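Local atomic coordinates of activator of Hsp90 ATPase homologue 1/2-like C-terminal domain-containing protein (Mycobacterium smegmatis, PDB entry 3UID), a protein that is probably a toxin, perhaps of type II and linked to the hypoxic response, built on the SRPBCC (Bet v 1-like) fold. Residues D34-Q37 with L38-V41. Residues are numbered along the deposited sequence; the frame is centred on the assembly and turned at random. Where two conformers were deposited one is given.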
ATOM      1  N   ASP A  34      -3.041  -0.169 -12.459  1.00  8.90           N
ATOM      2  CA  ASP A  34      -2.873   1.037 -13.276  1.00  9.38           C
ATOM      3  C   ASP A  34      -2.102   2.068 -12.469  1.00  8.62           C
ATOM      4  O   ASP A  34      -2.608   2.565 -11.451  1.00  7.66           O
ATOM      5  CB  ASP A  34      -4.241   1.600 -13.653  1.00  9.05           C
ATOM      6  CG  ASP A  34      -4.155   2.866 -14.490  1.00 13.73           C
ATOM      7  OD1 ASP A  34      -3.046   3.426 -14.664  1.00 12.11           O
ATOM      8  OD2 ASP A  34      -5.221   3.305 -14.966  1.00 13.14           O
ATOM      9  N   PRO A  35      -0.863   2.393 -12.895  1.00  9.67           N
ATOM     10  CA  PRO A  35      -0.049   3.269 -12.048  1.00  8.11           C
ATOM     11  C   PRO A  35      -0.621   4.675 -11.877  1.00  8.24           C
ATOM     12  O   PRO A  35      -0.318   5.314 -10.868  1.00  8.79           O
ATOM     13  CB  PRO A  35       1.299   3.315 -12.789  1.00  8.95           C
ATOM     14  CG  PRO A  35       0.936   3.060 -14.217  1.00  8.90           C
ATOM     15  CD  PRO A  35      -0.171   2.033 -14.141  1.00 10.82           C
ATOM     16  N   ARG A  36      -1.434   5.158 -12.808  1.00  9.35           N
ATOM     17  CA  ARG A  36      -2.040   6.475 -12.639  0.50  8.72           C
ATOM     18  C   ARG A  36      -3.112   6.454 -11.547  1.00  9.97           C
ATOM     19  O   ARG A  36      -3.347   7.465 -10.875  1.00 10.98           O
ATOM     20  CB  ARG A  36      -2.616   6.988 -13.963  0.50 10.90           C
ATOM     21  CG  ARG A  36      -1.643   6.930 -15.134  0.50 14.18           C
ATOM     22  CD  ARG A  36      -0.600   8.050 -15.103  0.50 15.38           C
ATOM     23  NE  ARG A  36       0.700   7.609 -14.595  0.50 20.26           N
ATOM     24  CZ  ARG A  36       1.239   8.029 -13.455  0.50 16.39           C
ATOM     25  NH1 ARG A  36       0.595   8.903 -12.695  0.50 18.91           N
ATOM     26  NH2 ARG A  36       2.426   7.575 -13.075  0.50 16.70           N
ATOM     27  N   GLN A  37      -3.763   5.306 -11.363  1.00  7.18           N
ATOM     28  CA  GLN A  37      -4.761   5.188 -10.292  1.00  6.84           C
ATOM     29  C   GLN A  37      -4.099   4.996  -8.934  1.00  4.47           C
ATOM     30  O   GLN A  37      -4.530   5.559  -7.923  1.00  6.92           O
ATOM     31  CB  GLN A  37      -5.740   4.050 -10.592  1.00  5.91           C
ATOM     32  CG  GLN A  37      -6.525   4.285 -11.879  1.00  7.07           C
ATOM     33  CD  GLN A  37      -7.531   3.190 -12.130  1.00  7.92           C
ATOM     34  OE1 GLN A  37      -8.274   2.803 -11.231  1.00 11.17           O
ATOM     35  NE2 GLN A  37      -7.556   2.686 -13.345  1.00 12.29           N
ATOM     36  N   LEU A  38      -3.032   4.206  -8.915  1.00  6.26           N
ATOM     37  CA  LEU A  38      -2.259   4.014  -7.699  1.00  7.74           C
ATOM     38  C   LEU A  38      -1.713   5.360  -7.216  1.00  7.37           C
ATOM     39  O   LEU A  38      -1.811   5.703  -6.030  1.00  6.52           O
ATOM     40  CB  LEU A  38      -1.109   3.042  -7.958  1.00  5.59           C
ATOM     41  CG  LEU A  38      -0.368   2.569  -6.708  1.00  8.40           C
ATOM     42  CD1 LEU A  38      -1.344   2.026  -5.669  1.00  9.88           C
ATOM     43  CD2 LEU A  38       0.625   1.521  -7.129  1.00 10.56           C
ATOM     44  N   GLU A  39      -1.173   6.150  -8.133  1.00  7.27           N
ATOM     45  CA  GLU A  39      -0.641   7.474  -7.818  0.50  7.25           C
ATOM     46  C   GLU A  39      -1.729   8.388  -7.256  1.00  9.33           C
ATOM     47  O   GLU A  39      -1.490   9.208  -6.383  1.00 10.61           O
ATOM     48  CB  GLU A  39      -0.022   8.104  -9.070  0.50  6.37           C
ATOM     49  CG  GLU A  39       0.570   9.490  -8.831  0.50  5.37           C
ATOM     50  CD  GLU A  39       1.267  10.059 -10.047  0.50 11.30           C
ATOM     51  OE1 GLU A  39       2.255   9.457 -10.518  0.50  6.72           O
ATOM     52  OE2 GLU A  39       0.824  11.123 -10.536  0.50 23.91           O
ATOM     53  N   LYS A  40      -2.934   8.252  -7.813  1.00  6.64           N
ATOM     54  CA  LYS A  40      -4.063   9.068  -7.389  1.00  6.50           C
ATOM     55  C   LYS A  40      -4.424   8.799  -5.927  1.00  7.24           C
ATOM     56  O   LYS A  40      -4.574   9.726  -5.131  1.00  8.77           O
ATOM     57  CB  LYS A  40      -5.267   8.805  -8.302  1.00  8.57           C
ATOM     58  CG  LYS A  40      -6.543   9.523  -7.877  1.00  6.91           C
ATOM     59  CD  LYS A  40      -6.424  11.057  -8.008  1.00 10.12           C
ATOM     60  CE  LYS A  40      -7.778  11.720  -7.737  1.00 11.81           C
ATOM     61  NZ  LYS A  40      -7.716  13.196  -7.950  1.00 22.43           N
ATOM     62  N   VAL A  41      -4.579   7.528  -5.577  1.00  8.08           N
ATOM     63  CA  VAL A  41      -5.018   7.197  -4.224  1.00  8.35           C
ATOM     64  C   VAL A  41      -3.920   7.425  -3.179  1.00 11.56           C
ATOM     65  O   VAL A  41      -4.204   7.695  -2.004  1.00 10.60           O
ATOM     66  CB  VAL A  41      -5.622   5.775  -4.135  1.00  7.52           C
ATOM     67  CG1 VAL A  41      -6.842   5.686  -5.073  1.00 10.11           C
ATOM     68  CG2 VAL A  41      -4.594   4.699  -4.476  1.00  9.40           C
TER
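In the N-terminal turns of helix 35-42, Arg-36 and Glu-39 form a salt bridge one turn apart in the conformers described, each side chain having a second one. Four i to i+4 backbone hydrogen bonds run through the same turns: Leu-38 N to Asp-34 O (3.1 Å), Glu-39 N to Pro-35 O, Lys-40 N to Arg-36 O and Val-41 N to Gln-37 O. Asp-34 is the N-cap. Its OD1 accepts from Arg-36 N at 3.0 Å, occupying an amide that has no preceding helical turn to bond to, and its OD2 takes Gln-37 NE2 at 2.9 Å, so both carboxylate oxygens are engaged; a negative charge here would probably also suit the positive end of the helix dipole. Pro-35 fits the first turn, where its missing N-H costs no helical bond. The Arg-36 chain bends at chi2 (-77°) and chi3, bringing NH1 and NH2 end-on to the single atom OE1 of Glu-39, NH1 at 2.8 Å and NH2 at 3.2 Å. OE1 lies in the guanidinium plane, yet both nitrogens reach it from one face of the carboxylate, the two planes being 68° apart. OE1 also accepts from Val-51 N, tying the helix to strand 50-54, while Gln-37 OE1 accepts from Arg-27 NH1 of helix 25-33. Leu-38 packs against Tyr-32, and Val-41 against Ile-31 and helix 144-158. An aspartate N-cap followed by proline is a familiar helix start.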